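Local coordinates for protein EmGH1 (Erythrobacter marinus, PDB 5Z87) that probably hydrolyses beta-glucosidic bonds as a glycoside hydrolase family 3 beta-glucosidase, at residues L408-L420 against H609-G623. Residues are numbered along the deposited sequence; the frame is centred on the assembly and turned at random.
Sequences LARRMAEESIVLL and HAIASILFGDVNPSG. With EDO (1,2-ethanediol), chain I.
The guanidinium of Arg410 lies with one face against His609, whose CB sits over its centre, 3.3 Å from CZ. At the edge, in plane, is the hydroxyl of Ser613, its OG 3.1 Å from Arg410 NH1. The His609 ring is turned 37° from the guanidinium. Bends at chi2 and chi3 bring the arginine chain across helix 607-615 at His609, and a salt bridge within its own helix, NH1 to Glu414 OE2, steadies the group. Glu414 leaves its helix with CG beside the backbone N (chi1 -64°) and then runs extended, so that CG rests on Ala610 CB; its side chain and that of Val619 cross at about a right angle, CD meeting Val619 CG2. Between segments 408-416 and 609-615, which cross at -44° with axes 8.8 Å apart, Ala413 CB meets Ala610 CB at 3.6 Å; these small residues permit the close approach. Deeper in, Ile417 puts CD1 against Ile611 CG1 at 3.7 Å and also touches Ile614 CD1. Past the helix ends the two backbones meet directly: Gly623 N donates to Ile417 O (3.1 Å), and Gly623 CA packs against Ser416 O, a fit that leaves no room for a side chain. One water joins Glu414 O to Asn620 O and Ser622 OG; a second joins Glu414 O and Ile417 O to Ser622 N; a third links Leu419 N with Gly623 O. Leu419 CB lies on the Pro621 ring. Lys730 of the fibronectin type III-like domain salt-bridges Glu415 OE1, which also pairs with Arg154, and hydrogen-bonds Ser622 OG. Helix 607-615 packs on the mixed sheet, helix 403-416 packs against it and leads into edge strand 418-422, and loop 616-623 returns to that strand, in the alpha/beta C-terminal domain of family 3 glycoside hydrolases.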
ATOM      1  N   LEU A 408       4.433 -29.707 -26.254  1.00 24.66           N
ATOM      2  CA  LEU A 408       5.119 -28.679 -25.482  1.00 27.03           C
ATOM      3  C   LEU A 408       4.203 -28.110 -24.401  1.00 31.48           C
ATOM      4  O   LEU A 408       4.613 -27.965 -23.245  1.00 30.91           O
ATOM      5  CB  LEU A 408       5.627 -27.576 -26.409  1.00 23.76           C
ATOM      6  CG  LEU A 408       6.354 -26.410 -25.731  1.00 26.45           C
ATOM      7  CD1 LEU A 408       7.537 -26.913 -24.916  1.00 25.86           C
ATOM      8  CD2 LEU A 408       6.818 -25.392 -26.766  1.00 25.09           C
ATOM      9  N   ALA A 409       2.941 -27.837 -24.742  1.00 23.58           N
ATOM     10  CA  ALA A 409       2.003 -27.330 -23.748  1.00 20.12           C
ATOM     11  C   ALA A 409       1.792 -28.326 -22.607  1.00 31.44           C
ATOM     12  O   ALA A 409       1.636 -27.929 -21.443  1.00 26.91           O
ATOM     13  CB  ALA A 409       0.675 -26.993 -24.414  1.00 17.38           C
ATOM     14  N   ARG A 410       1.766 -29.621 -22.924  1.00 26.51           N
ATOM     15  CA  ARG A 410       1.688 -30.639 -21.881  1.00 23.44           C
ATOM     16  C   ARG A 410       2.945 -30.643 -21.017  1.00 27.62           C
ATOM     17  O   ARG A 410       2.865 -30.616 -19.778  1.00 23.93           O
ATOM     18  CB  ARG A 410       1.461 -32.006 -22.523  1.00 32.58           C
ATOM     19  CG  ARG A 410       1.791 -33.181 -21.642  1.00 30.42           C
ATOM     20  CD  ARG A 410       0.529 -33.743 -21.056  1.00 40.60           C
ATOM     21  NE  ARG A 410       0.219 -35.078 -21.560  1.00 45.68           N
ATOM     22  CZ  ARG A 410       0.232 -36.170 -20.799  1.00 52.76           C
ATOM     23  NH1 ARG A 410       0.541 -36.068 -19.504  1.00 46.50           N
ATOM     24  NH2 ARG A 410      -0.075 -37.354 -21.324  1.00 49.65           N
ATOM     25  N   ARG A 411       4.124 -30.657 -21.652  1.00 25.19           N
ATOM     26  CA  ARG A 411       5.367 -30.708 -20.887  1.00 27.28           C
ATOM     27  C   ARG A 411       5.552 -29.465 -20.015  1.00 33.39           C
ATOM     28  O   ARG A 411       6.105 -29.556 -18.908  1.00 29.50           O
ATOM     29  CB  ARG A 411       6.561 -30.883 -21.826  1.00 29.44           C
ATOM     30  CG  ARG A 411       6.871 -32.339 -22.170  1.00 41.02           C
ATOM     31  CD  ARG A 411       8.339 -32.532 -22.565  1.00 50.93           C
ATOM     32  NE  ARG A 411       8.819 -31.493 -23.485  1.00 61.42           N
ATOM     33  CZ  ARG A 411       9.939 -30.782 -23.321  1.00 69.30           C
ATOM     34  NH1 ARG A 411      10.724 -30.996 -22.264  1.00 53.92           N
ATOM     35  NH2 ARG A 411      10.282 -29.857 -24.223  1.00 59.22           N
ATOM     36  N   MET A 412       5.105 -28.298 -20.486  1.00 28.45           N
ATOM     37  CA  MET A 412       5.247 -27.091 -19.680  1.00 26.72           C
ATOM     38  C   MET A 412       4.418 -27.201 -18.403  1.00 30.35           C
ATOM     39  O   MET A 412       4.910 -26.918 -17.305  1.00 26.32           O
ATOM     40  CB  MET A 412       4.849 -25.860 -20.492  1.00 20.91           C
ATOM     41  CG  MET A 412       5.187 -24.533 -19.810  1.00 26.55           C
ATOM     42  SD  MET A 412       6.937 -24.348 -19.359  1.00 37.81           S
ATOM     43  CE  MET A 412       7.501 -23.121 -20.503  1.00 34.54           C
ATOM     44  N   ALA A 413       3.165 -27.657 -18.528  1.00 21.61           N
ATOM     45  CA  ALA A 413       2.329 -27.873 -17.352  1.00 23.24           C
ATOM     46  C   ALA A 413       2.977 -28.854 -16.373  1.00 33.91           C
ATOM     47  O   ALA A 413       2.996 -28.605 -15.158  1.00 28.77           O
ATOM     48  CB  ALA A 413       0.947 -28.361 -17.779  1.00 24.27           C
ATOM     49  N   GLU A 414       3.538 -29.960 -16.884  1.00 26.30           N
ATOM     50  CA  GLU A 414       4.225 -30.933 -16.028  1.00 27.26           C
ATOM     51  C   GLU A 414       5.382 -30.307 -15.247  1.00 31.66           C
ATOM     52  O   GLU A 414       5.723 -30.785 -14.154  1.00 24.71           O
ATOM     53  CB  GLU A 414       4.735 -32.124 -16.870  1.00 19.34           C
ATOM     54  CG  GLU A 414       3.595 -32.945 -17.528  1.00 28.04           C
ATOM     55  CD  GLU A 414       4.070 -34.124 -18.398  1.00 33.71           C
ATOM     56  OE1 GLU A 414       5.246 -34.149 -18.823  1.00 26.86           O
ATOM     57  OE2 GLU A 414       3.245 -35.034 -18.652  1.00 36.20           O
ATOM     58  N   GLU A 415       6.004 -29.252 -15.783  1.00 25.12           N
ATOM     59  CA  GLU A 415       7.106 -28.593 -15.089  1.00 22.34           C
ATOM     60  C   GLU A 415       6.637 -27.498 -14.139  1.00 23.27           C
ATOM     61  O   GLU A 415       7.429 -27.041 -13.310  1.00 23.51           O
ATOM     62  CB  GLU A 415       8.096 -27.975 -16.090  1.00 27.04           C
ATOM     63  CG  GLU A 415       8.807 -28.951 -17.009  1.00 30.55           C
ATOM     64  CD  GLU A 415       9.993 -29.629 -16.346  1.00 32.32           C
ATOM     65  OE1 GLU A 415      10.664 -28.989 -15.510  1.00 31.02           O
ATOM     66  OE2 GLU A 415      10.253 -30.809 -16.659  1.00 37.31           O
ATOM     67  N   SER A 416       5.381 -27.076 -14.239  1.00 23.90           N
ATOM     68  CA  SER A 416       4.885 -25.888 -13.559  1.00 22.11           C
ATOM     69  C   SER A 416       4.040 -26.183 -12.337  1.00 29.91           C
ATOM     70  O   SER A 416       4.064 -25.395 -11.383  1.00 25.10           O
ATOM     71  CB  SER A 416       4.039 -25.051 -14.517  1.00 21.43           C
ATOM     72  OG  SER A 416       4.830 -24.628 -15.607  1.00 29.01           O
ATOM     73  N   ILE A 417       3.269 -27.270 -12.347  1.00 20.11           N
ATOM     74  CA  ILE A 417       2.361 -27.526 -11.235  1.00 28.51           C
ATOM     75  C   ILE A 417       3.157 -27.660  -9.939  1.00 24.32           C
ATOM     76  O   ILE A 417       4.203 -28.321  -9.890  1.00 22.73           O
ATOM     77  CB  ILE A 417       1.492 -28.756 -11.529  1.00 27.71           C
ATOM     78  CG1 ILE A 417       0.640 -28.488 -12.772  1.00 24.24           C
ATOM     79  CG2 ILE A 417       0.581 -29.048 -10.363  1.00 20.85           C
ATOM     80  CD1 ILE A 417       0.011 -29.717 -13.366  1.00 23.68           C
ATOM     81  N   VAL A 418       2.685 -26.982  -8.892  1.00 21.27           N
ATOM     82  CA  VAL A 418       3.390 -26.872  -7.619  1.00 18.42           C
ATOM     83  C   VAL A 418       2.741 -27.808  -6.609  1.00 19.40           C
ATOM     84  O   VAL A 418       1.516 -27.779  -6.424  1.00 17.11           O
ATOM     85  CB  VAL A 418       3.361 -25.426  -7.088  1.00 28.72           C
ATOM     86  CG1 VAL A 418       4.062 -25.342  -5.707  1.00 20.37           C
ATOM     87  CG2 VAL A 418       3.955 -24.449  -8.100  1.00 17.39           C
ATOM     88  N   LEU A 419       3.562 -28.628  -5.959  1.00 21.68           N
ATOM     89  CA  LEU A 419       3.145 -29.413  -4.801  1.00 23.50           C
ATOM     90  C   LEU A 419       3.283 -28.515  -3.575  1.00 23.67           C
ATOM     91  O   LEU A 419       4.389 -28.302  -3.073  1.00 23.42           O
ATOM     92  CB  LEU A 419       3.990 -30.680  -4.670  1.00 19.18           C
ATOM     93  CG  LEU A 419       3.582 -31.636  -3.537  1.00 22.03           C
ATOM     94  CD1 LEU A 419       2.097 -32.000  -3.651  1.00 23.14           C
ATOM     95  CD2 LEU A 419       4.440 -32.914  -3.498  1.00 18.56           C
ATOM     96  N   LEU A 420       2.156 -27.987  -3.088  1.00 21.75           N
ATOM     97  CA  LEU A 420       2.183 -27.045  -1.970  1.00 23.70           C
ATOM     98  C   LEU A 420       2.425 -27.755  -0.642  1.00 31.78           C
ATOM     99  O   LEU A 420       3.238 -27.300   0.172  1.00 25.20           O
ATOM    100  CB  LEU A 420       0.877 -26.251  -1.897  1.00 17.38           C
ATOM    101  CG  LEU A 420       0.581 -25.201  -2.966  1.00 25.21           C
ATOM    102  CD1 LEU A 420      -0.740 -24.533  -2.659  1.00 14.58           C
ATOM    103  CD2 LEU A 420       1.692 -24.168  -3.048  1.00 16.93           C
ATOM    104  N   HIS A 609      -4.158 -33.588 -18.414  1.00 25.70           N
ATOM    105  CA  HIS A 609      -3.260 -34.740 -18.476  1.00 26.79           C
ATOM    106  C   HIS A 609      -2.078 -34.570 -17.532  1.00 29.28           C
ATOM    107  O   HIS A 609      -1.650 -35.533 -16.880  1.00 29.85           O
ATOM    108  CB  HIS A 609      -2.760 -34.958 -19.913  1.00 27.34           C
ATOM    109  CG  HIS A 609      -3.844 -35.297 -20.894  1.00 37.11           C
ATOM    110  ND1 HIS A 609      -4.719 -36.346 -20.707  1.00 36.79           N
ATOM    111  CD2 HIS A 609      -4.178 -34.738 -22.082  1.00 34.40           C
ATOM    112  CE1 HIS A 609      -5.557 -36.406 -21.727  1.00 35.51           C
ATOM    113  NE2 HIS A 609      -5.249 -35.442 -22.576  1.00 32.72           N
ATOM    114  N   ALA A 610      -1.517 -33.361 -17.461  1.00 28.62           N
ATOM    115  CA  ALA A 610      -0.358 -33.159 -16.600  1.00 30.28           C
ATOM    116  C   ALA A 610      -0.735 -33.315 -15.128  1.00 21.95           C
ATOM    117  O   ALA A 610       0.015 -33.914 -14.354  1.00 26.09           O
ATOM    118  CB  ALA A 610       0.271 -31.794 -16.874  1.00 28.32           C
ATOM    119  N   ILE A 611      -1.909 -32.817 -14.736  1.00 20.69           N
ATOM    120  CA  ILE A 611      -2.392 -33.013 -13.368  1.00 27.61           C
ATOM    121  C   ILE A 611      -2.513 -34.500 -13.043  1.00 34.41           C
ATOM    122  O   ILE A 611      -2.061 -34.968 -11.989  1.00 27.73           O
ATOM    123  CB  ILE A 611      -3.734 -32.295 -13.173  1.00 24.46           C
ATOM    124  CG1 ILE A 611      -3.542 -30.783 -13.276  1.00 30.65           C
ATOM    125  CG2 ILE A 611      -4.369 -32.705 -11.847  1.00 22.20           C
ATOM    126  CD1 ILE A 611      -4.825 -29.995 -13.157  1.00 25.56           C
ATOM    127  N   ALA A 612      -3.145 -35.265 -13.937  1.00 32.37           N
ATOM    128  CA  ALA A 612      -3.305 -36.693 -13.692  1.00 27.13           C
ATOM    129  C   ALA A 612      -1.953 -37.383 -13.587  1.00 27.86           C
ATOM    130  O   ALA A 612      -1.745 -38.233 -12.716  1.00 30.47           O
ATOM    131  CB  ALA A 612      -4.153 -37.321 -14.799  1.00 32.29           C
ATOM    132  N   SER A 613      -1.008 -37.005 -14.447  1.00 28.70           N
ATOM    133  CA  SER A 613       0.313 -37.622 -14.399  1.00 27.26           C
ATOM    134  C   SER A 613       1.030 -37.335 -13.081  1.00 35.30           C
ATOM    135  O   SER A 613       1.796 -38.176 -12.588  1.00 32.08           O
ATOM    136  CB  SER A 613       1.149 -37.136 -15.586  1.00 25.21           C
ATOM    137  OG  SER A 613       0.573 -37.552 -16.817  1.00 37.93           O
ATOM    138  N   ILE A 614       0.809 -36.154 -12.501  1.00 29.00           N
ATOM    139  CA  ILE A 614       1.461 -35.834 -11.239  1.00 33.44           C
ATOM    140  C   ILE A 614       0.717 -36.480 -10.082  1.00 26.68           C
ATOM    141  O   ILE A 614       1.337 -36.914  -9.105  1.00 29.57           O
ATOM    142  CB  ILE A 614       1.577 -34.307 -11.073  1.00 28.34           C
ATOM    143  CG1 ILE A 614       2.746 -33.786 -11.896  1.00 26.00           C
ATOM    144  CG2 ILE A 614       1.754 -33.905  -9.609  1.00 20.42           C
ATOM    145  CD1 ILE A 614       2.582 -32.337 -12.290  1.00 34.42           C
ATOM    146  N   LEU A 615      -0.606 -36.581 -10.170  1.00 23.76           N
ATOM    147  CA  LEU A 615      -1.348 -37.208  -9.081  1.00 32.40           C
ATOM    148  C   LEU A 615      -0.938 -38.665  -8.879  1.00 35.07           C
ATOM    149  O   LEU A 615      -0.990 -39.169  -7.752  1.00 38.91           O
ATOM    150  CB  LEU A 615      -2.848 -37.106  -9.332  1.00 27.36           C
ATOM    151  CG  LEU A 615      -3.447 -35.732  -9.031  1.00 29.73           C
ATOM    152  CD1 LEU A 615      -4.871 -35.642  -9.544  1.00 31.44           C
ATOM    153  CD2 LEU A 615      -3.397 -35.446  -7.553  1.00 24.98           C
ATOM    154  N   PHE A 616      -0.480 -39.340  -9.933  1.00 31.82           N
ATOM    155  CA  PHE A 616      -0.207 -40.771  -9.878  1.00 33.72           C
ATOM    156  C   PHE A 616       1.282 -41.096  -9.933  1.00 33.22           C
ATOM    157  O   PHE A 616       1.652 -42.274  -9.989  1.00 44.32           O
ATOM    158  CB  PHE A 616      -0.972 -41.488 -11.000  1.00 28.95           C
ATOM    159  CG  PHE A 616      -2.438 -41.701 -10.682  1.00 31.84           C
ATOM    160  CD1 PHE A 616      -2.829 -42.679  -9.776  1.00 30.49           C
ATOM    161  CD2 PHE A 616      -3.415 -40.911 -11.264  1.00 30.66           C
ATOM    162  CE1 PHE A 616      -4.169 -42.870  -9.463  1.00 31.84           C
ATOM    163  CE2 PHE A 616      -4.762 -41.088 -10.952  1.00 31.19           C
ATOM    164  CZ  PHE A 616      -5.138 -42.071 -10.051  1.00 32.08           C
ATOM    165  N   GLY A 617       2.147 -40.092  -9.919  1.00 32.71           N
ATOM    166  CA  GLY A 617       3.561 -40.336  -9.788  1.00 22.10           C
ATOM    167  C   GLY A 617       4.322 -40.507 -11.076  1.00 29.30           C
ATOM    168  O   GLY A 617       5.552 -40.636 -11.027  1.00 30.21           O
ATOM    169  N   ASP A 618       3.649 -40.525 -12.231  1.00 24.12           N
ATOM    170  CA  ASP A 618       4.395 -40.613 -13.485  1.00 28.13           C
ATOM    171  C   ASP A 618       5.290 -39.395 -13.673  1.00 27.71           C
ATOM    172  O   ASP A 618       6.382 -39.501 -14.239  1.00 26.22           O
ATOM    173  CB  ASP A 618       3.443 -40.753 -14.674  1.00 28.60           C
ATOM    174  CG  ASP A 618       2.473 -41.917 -14.524  1.00 36.53           C
ATOM    175  OD1 ASP A 618       2.754 -42.849 -13.744  1.00 36.48           O
ATOM    176  OD2 ASP A 618       1.414 -41.891 -15.182  1.00 43.82           O
ATOM    177  N   VAL A 619       4.853 -38.236 -13.194  1.00 24.66           N
ATOM    178  CA  VAL A 619       5.672 -37.033 -13.177  1.00 29.43           C
ATOM    179  C   VAL A 619       5.908 -36.668 -11.719  1.00 23.31           C
ATOM    180  O   VAL A 619       4.967 -36.640 -10.925  1.00 21.99           O
ATOM    181  CB  VAL A 619       5.003 -35.875 -13.945  1.00 27.86           C
ATOM    182  CG1 VAL A 619       5.763 -34.579 -13.744  1.00 22.22           C
ATOM    183  CG2 VAL A 619       4.915 -36.207 -15.445  1.00 27.56           C
ATOM    184  N   ASN A 620       7.156 -36.424 -11.364  1.00 21.82           N
ATOM    185  CA  ASN A 620       7.456 -35.879 -10.050  1.00 27.84           C
ATOM    186  C   ASN A 620       7.266 -34.362 -10.080  1.00 29.73           C
ATOM    187  O   ASN A 620       7.976 -33.678 -10.831  1.00 24.30           O
ATOM    188  CB  ASN A 620       8.880 -36.234  -9.636  1.00 22.40           C
ATOM    189  CG  ASN A 620       9.084 -36.130  -8.143  1.00 24.51           C
ATOM    190  OD1 ASN A 620       8.259 -35.542  -7.450  1.00 20.85           O
ATOM    191  ND2 ASN A 620      10.174 -36.713  -7.635  1.00 19.11           N
ATOM    192  N   PRO A 621       6.336 -33.800  -9.303  1.00 26.79           N
ATOM    193  CA  PRO A 621       6.088 -32.352  -9.383  1.00 25.65           C
ATOM    194  C   PRO A 621       7.320 -31.565  -8.975  1.00 22.79           C
ATOM    195  O   PRO A 621       8.077 -31.964  -8.090  1.00 24.74           O
ATOM    196  CB  PRO A 621       4.926 -32.132  -8.412  1.00 23.08           C
ATOM    197  CG  PRO A 621       5.036 -33.284  -7.445  1.00 25.73           C
ATOM    198  CD  PRO A 621       5.492 -34.442  -8.284  1.00 25.99           C
ATOM    199  N   SER A 622       7.535 -30.451  -9.670  1.00 28.63           N
ATOM    200  CA  SER A 622       8.766 -29.692  -9.510  1.00 22.40           C
ATOM    201  C   SER A 622       8.541 -28.192  -9.656  1.00 21.99           C
ATOM    202  O   SER A 622       9.520 -27.452  -9.765  1.00 21.27           O
ATOM    203  CB  SER A 622       9.807 -30.155 -10.534  1.00 20.63           C
ATOM    204  OG  SER A 622       9.467 -29.680 -11.831  1.00 25.86           O
ATOM    205  N   GLY A 623       7.292 -27.731  -9.711  1.00 19.10           N
ATOM    206  CA  GLY A 623       7.036 -26.306  -9.713  1.00 25.48           C
ATOM    207  C   GLY A 623       7.387 -25.658  -8.385  1.00 25.77           C
ATOM    208  O   GLY A 623       7.364 -26.288  -7.326  1.00 21.59           O
TER
HETATM  209  C1  EDO I 807      11.166 -36.933 -12.935  1.00 41.50           C
HETATM  210  O1  EDO I 807      11.535 -35.545 -12.986  1.00 43.91           O
HETATM  211  C2  EDO I 807       9.938 -37.182 -13.804  1.00 36.61           C
HETATM  212  O2  EDO I 807       8.882 -36.335 -13.340  1.00 35.39           O
HETATM  213  O   HOH W   1       7.676 -31.831 -12.866  1.00 20.67           O
HETATM  214  O   HOH W   2       5.318 -29.938 -11.443  1.00 24.18           O
HETATM  215  O   HOH W   3       6.445 -28.775  -6.573  1.00 19.76           O